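Local atomic coordinates of hypoxanthine phosphoribosyltransferase (Bacillus anthracis, PDB entry 4QYI), a protein that probably catalyses transfer of a phosphoribosyl group from phosphoribosyl pyrophosphate to hypoxanthine, giving inosine monophosphate and pyrophosphate in purine salvage. Residues Ile67-Tyr72 with Gly80-Leu85; Thr109-Lys114 with Lys138-Ala143; Cys128-Lys133 with Val146-Pro151. One frame throughout, in Å; residues are numbered along the deposited sequence.

Interaction 1 of 3, residues Ile67-Tyr72 with Gly80-Leu85; sequences ISASSY and GKVKLL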
ATOM      1  N   ILE D  67      -1.831   2.027  -9.556  1.00 45.16           N
ATOM      2  CA  ILE D  67      -1.658   1.582 -10.911  1.00 46.22           C
ATOM      3  C   ILE D  67      -0.520   0.570 -10.930  1.00 45.35           C
ATOM      4  O   ILE D  67       0.426   0.678 -10.141  1.00 44.63           O
ATOM      5  CB  ILE D  67      -1.400   2.742 -11.891  1.00 46.40           C
ATOM      6  CG1 ILE D  67      -1.458   2.217 -13.323  1.00 49.61           C
ATOM      7  CG2 ILE D  67      -0.073   3.405 -11.619  1.00 47.38           C
ATOM      8  CD1 ILE D  67      -1.574   3.304 -14.369  1.00 52.88           C
ATOM      9  N   SER D  68      -0.661  -0.461 -11.767  1.00 43.87           N
ATOM     10  CA  SER D  68       0.356  -1.498 -11.915  1.00 46.42           C
ATOM     11  C   SER D  68       0.623  -1.686 -13.407  1.00 45.32           C
ATOM     12  O   SER D  68      -0.315  -1.825 -14.223  1.00 42.17           O
ATOM     13  CB  SER D  68      -0.107  -2.814 -11.264  1.00 50.11           C
ATOM     14  OG  SER D  68       0.832  -3.842 -11.509  1.00 58.65           O
ATOM     15  N   ALA D  69       1.895  -1.753 -13.766  1.00 45.52           N
ATOM     16  CA  ALA D  69       2.294  -1.885 -15.158  1.00 48.31           C
ATOM     17  C   ALA D  69       3.439  -2.868 -15.267  1.00 52.02           C
ATOM     18  O   ALA D  69       4.273  -2.905 -14.394  1.00 51.67           O
ATOM     19  CB  ALA D  69       2.743  -0.529 -15.662  1.00 53.73           C
ATOM     20  N   SER D  70       3.467  -3.690 -16.313  1.00 53.37           N
ATOM     21  CA  SER D  70       4.592  -4.617 -16.463  1.00 57.32           C
ATOM     22  C   SER D  70       5.281  -4.418 -17.797  1.00 56.09           C
ATOM     23  O   SER D  70       4.736  -3.881 -18.762  1.00 51.89           O
ATOM     24  CB  SER D  70       4.163  -6.080 -16.281  1.00 59.18           C
ATOM     25  OG  SER D  70       3.235  -6.456 -17.280  1.00 60.00           O
ATOM     26  N   SER D  71       6.508  -4.892 -17.849  1.00 60.06           N
ATOM     27  CA  SER D  71       7.327  -4.755 -19.023  1.00 59.12           C
ATOM     28  C   SER D  71       6.966  -5.702 -20.144  1.00 62.06           C
ATOM     29  O   SER D  71       6.453  -6.806 -19.913  1.00 65.60           O
ATOM     30  CB  SER D  71       8.782  -5.013 -18.636  1.00 62.62           C
ATOM     31  OG  SER D  71       9.543  -5.093 -19.811  1.00 64.13           O
ATOM     32  N   TYR D  72       7.222  -5.255 -21.367  1.00 61.44           N
ATOM     33  CA  TYR D  72       7.029  -6.088 -22.535  1.00 63.38           C
ATOM     34  C   TYR D  72       8.369  -6.726 -22.926  1.00 70.03           C
ATOM     35  O   TYR D  72       8.418  -7.501 -23.862  1.00 76.49           O
ATOM     36  CB  TYR D  72       6.498  -5.291 -23.733  1.00 60.25           C
ATOM     37  CG  TYR D  72       5.014  -4.972 -23.710  1.00 54.06           C
ATOM     38  CD1 TYR D  72       4.077  -5.935 -24.055  1.00 53.81           C
ATOM     39  CD2 TYR D  72       4.558  -3.698 -23.420  1.00 51.43           C
ATOM     40  CE1 TYR D  72       2.712  -5.658 -24.049  1.00 50.83           C
ATOM     41  CE2 TYR D  72       3.195  -3.412 -23.412  1.00 48.83           C
ATOM     42  CZ  TYR D  72       2.267  -4.398 -23.731  1.00 48.23           C
ATOM     43  OH  TYR D  72       0.896  -4.121 -23.749  1.00 45.58           O
ATOM     44  N   GLY D  80       9.961   2.422 -22.850  1.00 60.06           N
ATOM     45  CA  GLY D  80       9.069   2.634 -21.713  1.00 57.50           C
ATOM     46  C   GLY D  80       7.670   2.047 -21.896  1.00 53.83           C
ATOM     47  O   GLY D  80       6.840   2.121 -20.971  1.00 52.92           O
ATOM     48  N   LYS D  81       7.418   1.469 -23.070  1.00 51.52           N
ATOM     49  CA  LYS D  81       6.132   0.857 -23.373  1.00 50.03           C
ATOM     50  C   LYS D  81       5.908  -0.243 -22.364  1.00 50.29           C
ATOM     51  O   LYS D  81       6.750  -1.146 -22.227  1.00 51.68           O
ATOM     52  CB  LYS D  81       6.146   0.286 -24.773  1.00 49.69           C
ATOM     53  CG  LYS D  81       4.814  -0.231 -25.252  1.00 48.12           C
ATOM     54  CD  LYS D  81       4.924  -0.858 -26.632  1.00 49.23           C
ATOM     55  CE  LYS D  81       5.508  -2.251 -26.617  1.00 48.28           C
ATOM     56  NZ  LYS D  81       5.333  -2.938 -27.933  1.00 47.17           N
ATOM     57  N   VAL D  82       4.829  -0.128 -21.604  1.00 46.63           N
ATOM     58  CA  VAL D  82       4.462  -1.117 -20.602  1.00 45.49           C
ATOM     59  C   VAL D  82       3.009  -1.515 -20.750  1.00 45.34           C
ATOM     60  O   VAL D  82       2.188  -0.762 -21.291  1.00 43.34           O
ATOM     61  CB  VAL D  82       4.645  -0.627 -19.144  1.00 46.17           C
ATOM     62  CG1 VAL D  82       6.114  -0.544 -18.770  1.00 49.40           C
ATOM     63  CG2 VAL D  82       3.910   0.703 -18.904  1.00 46.49           C
ATOM     64  N   LYS D  83       2.709  -2.709 -20.264  1.00 46.18           N
ATOM     65  CA  LYS D  83       1.377  -3.265 -20.287  1.00 48.46           C
ATOM     66  C   LYS D  83       0.669  -2.872 -18.999  1.00 50.27           C
ATOM     67  O   LYS D  83       1.195  -3.085 -17.901  1.00 49.73           O
ATOM     68  CB  LYS D  83       1.472  -4.775 -20.376  1.00 52.00           C
ATOM     69  CG  LYS D  83       0.139  -5.488 -20.379  1.00 51.61           C
ATOM     70  CD  LYS D  83       0.307  -6.885 -20.978  1.00 52.30           C
ATOM     71  CE  LYS D  83       0.836  -7.918 -20.037  1.00 50.38           C
ATOM     72  NZ  LYS D  83       1.150  -9.171 -20.797  1.00 53.40           N
ATOM     73  N   LEU D  84      -0.488  -2.234 -19.108  1.00 44.79           N
ATOM     74  CA  LEU D  84      -1.216  -1.895 -17.907  1.00 45.19           C
ATOM     75  C   LEU D  84      -1.839  -3.121 -17.312  1.00 45.14           C
ATOM     76  O   LEU D  84      -2.676  -3.743 -17.940  1.00 47.46           O
ATOM     77  CB  LEU D  84      -2.317  -0.899 -18.194  1.00 44.16           C
ATOM     78  CG  LEU D  84      -1.811   0.432 -18.681  1.00 44.72           C
ATOM     79  CD1 LEU D  84      -2.973   1.384 -18.819  1.00 48.04           C
ATOM     80  CD2 LEU D  84      -0.800   0.999 -17.710  1.00 47.57           C
ATOM     81  N   LEU D  85      -1.407  -3.494 -16.110  1.00 44.34           N
ATOM     82  CA  LEU D  85      -1.965  -4.668 -15.438  1.00 43.48           C
ATOM     83  C   LEU D  85      -3.146  -4.304 -14.604  1.00 42.92           C
ATOM     84  O   LEU D  85      -4.073  -5.083 -14.456  1.00 41.32           O
ATOM     85  CB  LEU D  85      -0.930  -5.316 -14.517  1.00 44.53           C
ATOM     86  CG  LEU D  85       0.264  -5.926 -15.219  1.00 50.53           C
ATOM     87  CD1 LEU D  85       1.251  -6.512 -14.188  1.00 50.18           C
ATOM     88  CD2 LEU D  85      -0.204  -7.005 -16.176  1.00 50.37           C
TER
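Ser70 and Lys83 face each other as a hydrogen-bonded antiparallel pair, in which strand 82-84 adds an edge to the central sheet of the phosphoribosyltransferase fold. Two reciprocal bonds close the pair: Ser70 N gives its hydrogen to Lys83 O, and Lys83 N returns one to Ser70 O at 2.8 Å. A further bond, Leu85 N to Ser68 O, is more bent, with 144° at the hydrogen, at the place where the second strand turns a corner.

The side chain of Lys83 runs past the ring of Tyr72, crossing it at about a right angle. Its CB lies 3.5 Å from both CZ and OH of Tyr72, and its CG keeps to the same hydroxyl at 3.7 Å. CD is about equally near Tyr72 OH and CE1. A bend at chi3 (81°) then carries CE away from the ring, to 3.9 Å from Ser70 OG. From the opposite side of the ring plane comes Lys81, whose ammonium NZ stands over the ring face, 4.9 Å from the centroid and 19° off the normal, a cation-pi contact; Lys81 O meets the ring edge near CD2.

On the face that carries Ala69, Val82 and Leu84 the contacts are apolar. Ala69 CB meets Val82 CG2, and Ile67 CD1 reaches Leu84 CD2, while Val82 and Leu84 also touch helix 108-118. Helix 74-79 joins the two strands along the chain, and its Thr76 OG1 binds both Tyr72 N and Lys81 O; in relatives this Ser-Tyr-containing connection is the mobile loop that can close over the active site. Back among the polar side chains, Leu85 leans against Ser70, CD1 resting 3.6 Å from Ser70 CB.

Interaction 2 of 3, residues Thr109-Lys114 with Lys138-Ala143; sequences TLHFLK and KVDLTA. With PO4 (phosphate ion), chain S.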
ATOM      1  N   THR D 109       9.308   4.615 -18.464  1.00 61.52           N
ATOM      2  CA  THR D 109       8.042   4.045 -18.068  1.00 63.43           C
ATOM      3  C   THR D 109       7.080   5.092 -17.485  1.00 57.54           C
ATOM      4  O   THR D 109       5.891   5.028 -17.702  1.00 54.79           O
ATOM      5  CB  THR D 109       8.270   2.881 -17.087  1.00 63.27           C
ATOM      6  OG1 THR D 109       8.887   1.794 -17.800  1.00 62.27           O
ATOM      7  CG2 THR D 109       6.952   2.406 -16.520  1.00 64.11           C
ATOM      8  N   LEU D 110       7.596   6.032 -16.722  1.00 60.70           N
ATOM      9  CA  LEU D 110       6.744   7.058 -16.132  1.00 61.48           C
ATOM     10  C   LEU D 110       6.260   8.017 -17.221  1.00 59.02           C
ATOM     11  O   LEU D 110       5.165   8.582 -17.136  1.00 61.52           O
ATOM     12  CB  LEU D 110       7.512   7.791 -15.038  1.00 66.20           C
ATOM     13  CG  LEU D 110       6.712   8.564 -13.997  1.00 67.47           C
ATOM     14  CD1 LEU D 110       5.681   7.665 -13.331  1.00 65.20           C
ATOM     15  CD2 LEU D 110       7.689   9.125 -12.965  1.00 69.68           C
ATOM     16  N   HIS D 111       7.079   8.218 -18.249  1.00 59.42           N
ATOM     17  CA  HIS D 111       6.687   9.080 -19.369  1.00 60.97           C
ATOM     18  C   HIS D 111       5.517   8.422 -20.087  1.00 58.59           C
ATOM     19  O   HIS D 111       4.563   9.108 -20.484  1.00 57.61           O
ATOM     20  CB  HIS D 111       7.861   9.265 -20.332  1.00 68.24           C
ATOM     21  CG  HIS D 111       7.650  10.343 -21.347  1.00 74.78           C
ATOM     22  ND1 HIS D 111       7.161  10.099 -22.613  1.00 74.96           N
ATOM     23  CD2 HIS D 111       7.873  11.679 -21.276  1.00 76.33           C
ATOM     24  CE1 HIS D 111       7.086  11.240 -23.277  1.00 76.16           C
ATOM     25  NE2 HIS D 111       7.518  12.210 -22.489  1.00 79.52           N
ATOM     26  N   PHE D 112       5.578   7.091 -20.236  1.00 53.67           N
ATOM     27  CA  PHE D 112       4.507   6.344 -20.889  1.00 54.63           C
ATOM     28  C   PHE D 112       3.254   6.426 -20.011  1.00 53.26           C
ATOM     29  O   PHE D 112       2.162   6.706 -20.490  1.00 52.18           O
ATOM     30  CB  PHE D 112       4.940   4.899 -21.098  1.00 54.12           C
ATOM     31  CG  PHE D 112       3.991   4.074 -21.926  1.00 53.02           C
ATOM     32  CD1 PHE D 112       4.115   4.035 -23.307  1.00 54.55           C
ATOM     33  CD2 PHE D 112       2.991   3.313 -21.324  1.00 49.39           C
ATOM     34  CE1 PHE D 112       3.259   3.260 -24.076  1.00 52.37           C
ATOM     35  CE2 PHE D 112       2.131   2.543 -22.088  1.00 49.76           C
ATOM     36  CZ  PHE D 112       2.256   2.522 -23.468  1.00 49.08           C
ATOM     37  N   LEU D 113       3.424   6.267 -18.701  1.00 54.88           N
ATOM     38  CA  LEU D 113       2.285   6.391 -17.797  1.00 53.13           C
ATOM     39  C   LEU D 113       1.701   7.812 -17.830  1.00 52.69           C
ATOM     40  O   LEU D 113       0.497   8.001 -17.672  1.00 50.24           O
ATOM     41  CB  LEU D 113       2.637   5.987 -16.372  1.00 51.92           C
ATOM     42  CG  LEU D 113       3.046   4.506 -16.250  1.00 53.11           C
ATOM     43  CD1 LEU D 113       3.343   4.179 -14.796  1.00 54.74           C
ATOM     44  CD2 LEU D 113       1.971   3.577 -16.786  1.00 52.38           C
ATOM     45  N   LYS D 114       2.562   8.806 -18.004  1.00 54.53           N
ATOM     46  CA  LYS D 114       2.129  10.196 -18.092  1.00 56.98           C
ATOM     47  C   LYS D 114       1.148  10.345 -19.234  1.00 54.63           C
ATOM     48  O   LYS D 114       0.081  10.940 -19.071  1.00 59.14           O
ATOM     49  CB  LYS D 114       3.344  11.117 -18.312  1.00 60.01           C
ATOM     50  CG  LYS D 114       3.013  12.602 -18.443  1.00 65.50           C
ATOM     51  CD  LYS D 114       4.289  13.423 -18.600  1.00 70.74           C
ATOM     52  CE  LYS D 114       3.996  14.900 -18.788  1.00 79.16           C
ATOM     53  NZ  LYS D 114       5.242  15.706 -18.929  1.00 82.42           N
ATOM     54  N   LYS D 138      16.560   8.869 -19.880  1.00 91.65           N
ATOM     55  CA  LYS D 138      16.582   8.557 -21.294  1.00 93.64           C
ATOM     56  C   LYS D 138      15.493   9.384 -21.973  1.00 94.07           C
ATOM     57  O   LYS D 138      15.294   9.301 -23.177  1.00 96.22           O
ATOM     58  CB  LYS D 138      16.407   7.060 -21.532  1.00 95.55           C
ATOM     59  CG  LYS D 138      17.626   6.258 -21.104  1.00 96.46           C
ATOM     60  CD  LYS D 138      17.512   4.802 -21.529  1.00 98.97           C
ATOM     61  CE  LYS D 138      18.820   4.057 -21.335  1.00101.30           C
ATOM     62  NZ  LYS D 138      18.728   2.651 -21.825  1.00104.36           N
ATOM     63  N   VAL D 139      14.762  10.160 -21.180  1.00 91.54           N
ATOM     64  CA  VAL D 139      13.731  11.058 -21.710  1.00 92.28           C
ATOM     65  C   VAL D 139      13.588  12.227 -20.775  1.00 91.16           C
ATOM     66  O   VAL D 139      14.045  12.156 -19.635  1.00 88.53           O
ATOM     67  CB  VAL D 139      12.325  10.440 -21.867  1.00 91.85           C
ATOM     68  CG1 VAL D 139      12.183   9.714 -23.190  1.00 94.78           C
ATOM     69  CG2 VAL D 139      11.964   9.567 -20.680  1.00 88.51           C
ATOM     70  N   ASP D 140      12.952  13.286 -21.271  1.00 94.44           N
ATOM     71  CA  ASP D 140      12.737  14.500 -20.500  1.00 95.49           C
ATOM     72  C   ASP D 140      11.609  14.319 -19.503  1.00 94.07           C
ATOM     73  O   ASP D 140      10.447  14.219 -19.880  1.00 95.52           O
ATOM     74  CB  ASP D 140      12.406  15.691 -21.418  1.00100.09           C
ATOM     75  CG  ASP D 140      11.086  15.527 -22.162  1.00103.16           C
ATOM     76  OD1 ASP D 140      10.615  14.381 -22.336  1.00101.76           O
ATOM     77  OD2 ASP D 140      10.519  16.557 -22.588  1.00107.29           O
ATOM     78  N   LEU D 141      11.953  14.253 -18.227  1.00 92.50           N
ATOM     79  CA  LEU D 141      10.942  14.114 -17.208  1.00 92.70           C
ATOM     80  C   LEU D 141      11.506  14.598 -15.883  1.00 90.81           C
ATOM     81  O   LEU D 141      12.381  13.972 -15.276  1.00 90.21           O
ATOM     82  CB  LEU D 141      10.444  12.668 -17.114  1.00 92.72           C
ATOM     83  CG  LEU D 141       9.200  12.531 -16.259  1.00 93.58           C
ATOM     84  CD1 LEU D 141       8.170  13.414 -16.927  1.00 98.38           C
ATOM     85  CD2 LEU D 141       8.657  11.115 -16.072  1.00 94.82           C
ATOM     86  N   THR D 142      10.984  15.729 -15.444  1.00 92.63           N
ATOM     87  CA  THR D 142      11.413  16.357 -14.212  1.00 91.60           C
ATOM     88  C   THR D 142      10.307  16.192 -13.197  1.00 89.37           C
ATOM     89  O   THR D 142       9.164  16.546 -13.465  1.00 93.00           O
ATOM     90  CB  THR D 142      11.695  17.848 -14.449  1.00 96.69           C
ATOM     91  OG1 THR D 142      12.736  17.976 -15.419  1.00 98.54           O
ATOM     92  CG2 THR D 142      12.141  18.547 -13.167  1.00 98.04           C
ATOM     93  N   ALA D 143      10.631  15.594 -12.059  1.00 84.38           N
ATOM     94  CA  ALA D 143       9.653  15.411 -11.002  1.00 81.49           C
ATOM     95  C   ALA D 143       9.554  16.690 -10.174  1.00 81.76           C
ATOM     96  O   ALA D 143      10.573  17.260  -9.800  1.00 81.63           O
ATOM     97  CB  ALA D 143      10.048  14.239 -10.128  1.00 79.06           C
TER
HETATM   98  P   PO4 S 203      10.896   4.837 -14.458  0.50 65.73           P
HETATM   99  O1  PO4 S 203      10.353   4.938 -15.839  0.50 47.92           O
HETATM  100  O2  PO4 S 203      12.263   5.496 -14.413  0.50 57.61           O
HETATM  101  O3  PO4 S 203       9.929   5.521 -13.524  0.50 54.13           O
HETATM  102  O4  PO4 S 203      11.067   3.390 -14.068  0.50 70.69           O
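An extended run without regular structure, Lys138-Ala143, passes beside the first turns of helix 108-118, coming closest in backbone at His111 and Leu141, whose CA atoms are 6.9 Å apart. The helix follows the phosphate-binding loop of the phosphoribosyltransferase fold, and a phosphate ion, probably from the crystallisation liquor, occupies that loop. Its O1 takes a bond from Leu110 N at 3.1 Å and a weak, bent one from Thr109 N; the ion is also bonded to Asp105 N and Gly107 N. The site matches that of the 5'-phosphate of the substrate in relatives, and the start of the helix would probably favour an anion there.

Leu141 supplies most of the contact from the loop. With CG trans to its backbone N (chi1 -169°), it sends CD2 across the Leu110 side chain at about a right angle, to 3.7 Å from Leu110 CB, an atom that also lies 3.6 Å from phosphate O3. Leu110 is thus packed between the ion and the loop. Farther out, Val139 CG2 approaches His111 CB. The His111 ring and the Asp140 carboxylate are inclined by 40°, with NE2 of the histidine 3.8 Å from OD1 of the aspartate.

Interaction 3 of 3, residues Cys128-Lys133 with Val146-Pro151; sequences CTLLDK and VGFQIP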
ATOM      1  N   CYS D 128       5.849  12.849  -7.992  1.00 61.06           N
ATOM      2  CA  CYS D 128       6.492  12.862  -6.696  1.00 61.95           C
ATOM      3  C   CYS D 128       7.254  11.551  -6.509  1.00 62.07           C
ATOM      4  O   CYS D 128       6.659  10.487  -6.486  1.00 60.17           O
ATOM      5  CB  CYS D 128       5.434  12.994  -5.612  1.00 62.04           C
ATOM      6  SG  CYS D 128       6.072  12.934  -3.931  1.00 66.47           S
ATOM      7  N   THR D 129       8.569  11.621  -6.377  1.00 64.82           N
ATOM      8  CA  THR D 129       9.354  10.406  -6.192  1.00 63.84           C
ATOM      9  C   THR D 129      10.201  10.526  -4.935  1.00 63.18           C
ATOM     10  O   THR D 129      10.670  11.617  -4.575  1.00 63.32           O
ATOM     11  CB  THR D 129      10.259  10.109  -7.412  1.00 68.07           C
ATOM     12  OG1 THR D 129      10.934   8.854  -7.246  1.00 70.25           O
ATOM     13  CG2 THR D 129      11.283  11.198  -7.599  1.00 73.73           C
ATOM     14  N   LEU D 130      10.372   9.410  -4.253  1.00 61.02           N
ATOM     15  CA  LEU D 130      11.170   9.389  -3.059  1.00 64.15           C
ATOM     16  C   LEU D 130      12.624   9.561  -3.461  1.00 66.70           C
ATOM     17  O   LEU D 130      13.351  10.362  -2.859  1.00 66.18           O
ATOM     18  CB  LEU D 130      11.031   8.062  -2.340  1.00 63.31           C
ATOM     19  CG  LEU D 130      11.864   7.926  -1.067  1.00 67.01           C
ATOM     20  CD1 LEU D 130      11.464   8.971  -0.031  1.00 70.42           C
ATOM     21  CD2 LEU D 130      11.699   6.548  -0.480  1.00 66.52           C
ATOM     22  N   LEU D 131      13.027   8.807  -4.487  1.00 65.46           N
ATOM     23  CA  LEU D 131      14.410   8.826  -4.969  1.00 67.95           C
ATOM     24  C   LEU D 131      14.469   9.183  -6.455  1.00 67.22           C
ATOM     25  O   LEU D 131      13.626   8.762  -7.235  1.00 63.38           O
ATOM     26  CB  LEU D 131      15.033   7.448  -4.763  1.00 68.03           C
ATOM     27  CG  LEU D 131      14.864   6.844  -3.359  1.00 68.26           C
ATOM     28  CD1 LEU D 131      15.351   5.410  -3.362  1.00 69.85           C
ATOM     29  CD2 LEU D 131      15.562   7.650  -2.271  1.00 71.00           C
ATOM     30  N   ASP D 132      15.480   9.952  -6.838  1.00 70.97           N
ATOM     31  CA  ASP D 132      15.650  10.381  -8.224  1.00 73.37           C
ATOM     32  C   ASP D 132      17.102  10.159  -8.657  1.00 78.79           C
ATOM     33  O   ASP D 132      18.052  10.348  -7.861  1.00 77.60           O
ATOM     34  CB  ASP D 132      15.269  11.869  -8.372  1.00 76.29           C
ATOM     35  CG  ASP D 132      15.021  12.291  -9.836  1.00 77.00           C
ATOM     36  OD1 ASP D 132      14.820  11.414 -10.701  1.00 74.30           O
ATOM     37  OD2 ASP D 132      15.003  13.515 -10.122  1.00 79.48           O
ATOM     38  N   LYS D 133      17.267   9.740  -9.909  1.00 78.71           N
ATOM     39  CA  LYS D 133      18.579   9.504 -10.511  1.00 85.68           C
ATOM     40  C   LYS D 133      18.524  10.159 -11.870  1.00 85.47           C
ATOM     41  O   LYS D 133      18.402   9.469 -12.884  1.00 89.83           O
ATOM     42  CB  LYS D 133      18.847   8.018 -10.690  1.00 88.46           C
ATOM     43  CG  LYS D 133      18.898   7.237  -9.400  1.00 91.32           C
ATOM     44  CD  LYS D 133      19.075   5.774  -9.749  1.00 93.99           C
ATOM     45  CE  LYS D 133      19.377   4.924  -8.535  1.00 98.76           C
ATOM     46  NZ  LYS D 133      19.483   3.496  -8.945  1.00 98.05           N
ATOM     47  N   VAL D 146      10.823  15.751  -5.097  1.00 73.29           N
ATOM     48  CA  VAL D 146      11.884  14.759  -5.033  1.00 72.26           C
ATOM     49  C   VAL D 146      12.430  14.672  -3.617  1.00 73.36           C
ATOM     50  O   VAL D 146      12.820  15.676  -3.038  1.00 75.38           O
ATOM     51  CB  VAL D 146      13.057  15.133  -5.964  1.00 73.15           C
ATOM     52  CG1 VAL D 146      14.165  14.092  -5.866  1.00 72.89           C
ATOM     53  CG2 VAL D 146      12.596  15.262  -7.406  1.00 72.84           C
ATOM     54  N   GLY D 147      12.468  13.469  -3.064  1.00 72.78           N
ATOM     55  CA  GLY D 147      12.981  13.272  -1.720  1.00 74.54           C
ATOM     56  C   GLY D 147      14.495  13.337  -1.639  1.00 76.73           C
ATOM     57  O   GLY D 147      15.048  14.184  -0.939  1.00 79.02           O
ATOM     58  N   PHE D 148      15.157  12.464  -2.391  1.00 76.60           N
ATOM     59  CA  PHE D 148      16.611  12.374  -2.378  1.00 79.29           C
ATOM     60  C   PHE D 148      17.193  12.020  -3.745  1.00 79.23           C
ATOM     61  O   PHE D 148      16.632  11.206  -4.503  1.00 77.47           O
ATOM     62  CB  PHE D 148      17.041  11.261  -1.413  1.00 81.31           C
ATOM     63  CG  PHE D 148      16.474  11.386  -0.015  1.00 82.28           C
ATOM     64  CD1 PHE D 148      15.209  10.885   0.294  1.00 80.27           C
ATOM     65  CD2 PHE D 148      17.215  11.967   1.002  1.00 85.64           C
ATOM     66  CE1 PHE D 148      14.691  10.991   1.578  1.00 81.56           C
ATOM     67  CE2 PHE D 148      16.700  12.069   2.287  1.00 86.99           C
ATOM     68  CZ  PHE D 148      15.445  11.580   2.579  1.00 84.89           C
ATOM     69  N   GLN D 149      18.323  12.625  -4.059  1.00 81.93           N
ATOM     70  CA  GLN D 149      19.044  12.304  -5.274  1.00 83.00           C
ATOM     71  C   GLN D 149      20.118  11.335  -4.852  1.00 86.44           C
ATOM     72  O   GLN D 149      20.983  11.681  -4.054  1.00 90.03           O
ATOM     73  CB  GLN D 149      19.683  13.512  -5.939  1.00 84.94           C
ATOM     74  CG  GLN D 149      18.756  14.361  -6.773  1.00 83.40           C
ATOM     75  CD  GLN D 149      19.565  15.258  -7.693  1.00 86.55           C
ATOM     76  OE1 GLN D 149      20.791  15.130  -7.775  1.00 89.69           O
ATOM     77  NE2 GLN D 149      18.892  16.152  -8.402  1.00 86.94           N
ATOM     78  N   ILE D 150      20.057  10.118  -5.371  1.00 86.58           N
ATOM     79  CA  ILE D 150      21.038   9.099  -5.017  1.00 90.97           C
ATOM     80  C   ILE D 150      21.895   8.644  -6.187  1.00 92.83           C
ATOM     81  O   ILE D 150      21.508   8.775  -7.340  1.00 90.31           O
ATOM     82  CB  ILE D 150      20.377   7.842  -4.443  1.00 91.17           C
ATOM     83  CG1 ILE D 150      19.417   7.233  -5.468  1.00 88.24           C
ATOM     84  CG2 ILE D 150      19.673   8.164  -3.130  1.00 90.60           C
ATOM     85  CD1 ILE D 150      18.884   5.893  -5.031  1.00 89.63           C
ATOM     86  N   PRO D 151      23.074   8.102  -5.884  1.00 98.43           N
ATOM     87  CA  PRO D 151      23.947   7.598  -6.940  1.00101.01           C
ATOM     88  C   PRO D 151      23.423   6.278  -7.489  1.00100.83           C
ATOM     89  O   PRO D 151      22.626   5.619  -6.819  1.00100.55           O
ATOM     90  CB  PRO D 151      25.280   7.383  -6.222  1.00107.34           C
ATOM     91  CG  PRO D 151      24.937   7.249  -4.781  1.00108.50           C
ATOM     92  CD  PRO D 151      23.739   8.121  -4.566  1.00102.81           C
TER
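Four backbone hydrogen bonds join Thr129-Asp132 to Gly147-Ile150 in a parallel register that is interrupted at a corner, where Gly147 N and Phe148 N bond to the neighbouring carbonyls of Thr129 and Leu130. Regular alternation resumes with Asp132 N to Phe148 O and Ile150 N to Asp132 O, the latter at 3.2 Å. Both chains turn this corner together, at Leu130 and at Gly147, and still keep their pairing on either side of it. Thr129 OG1 gives its hydrogen to Leu131 O, approaching from above the carbonyl plane and tying the chain across the bend. Gly147 has no side chain, and its CA comes within 3.1 Å of Leu130 O.

Around this backbone core, the side chains sort by face. Leu131 and Phe148 share one: they cross obliquely, Leu131 CD2 lying 4.0 Å from Phe148 CB, while Leu130 O lies at the edge of the phenyl ring. Leu131 CD1 meets the tip of Ile150, CD1, at 3.9 Å. Ile150 CG1 sits between its own backbone N and carbonyl carbon (chi1 60°), a torsion that also brings CD1 to 3.7 Å from Lys133 CE, against the flank of the extended lysine. The other face carries Asp132, whose CB meets Val146 CG1 at 3.5 Å, the two side chains crossing at about a right angle.

In the outer shell, Asp132 OD1 forms a salt bridge with Arg137, and Lys21 both binds Gly147 O and makes a cation-pi contact with Phe148. Helix 48-55 packs on Leu130 through Phe50, and Ile155 on Leu131 and Ile150. The Thr129 side chain is about 7 Å from a bound magnesium ion, consistent with a place beside the active site, and the pair belongs to the central, largely parallel sheet of the type I phosphoribosyltransferase fold.

Along the chain interaction 1 is complete before the others begin, whereas interactions 2 and 3 alternate their segments, 109-114, 128-133, 138-143 and 146-151. Interactions 1 and 3 belong to one mixed sheet, their centres 22 Å apart: strand 82-84 is an outermost strand, and strands 124-129 and 145-149 lie further across. Interaction 2 stands between, about 14 Å from each centre. Helix 108-118 touches interaction 1 through Phe112 on Gly80 and Val82, and Ala143 meets Thr129 of interaction 3. Each contact has a side chain about 7 to 9 Å from a bound magnesium ion, and interaction 2 also holds the phosphate; the sheet, helix 108-118 and the loop 138-143 frame a probable active site.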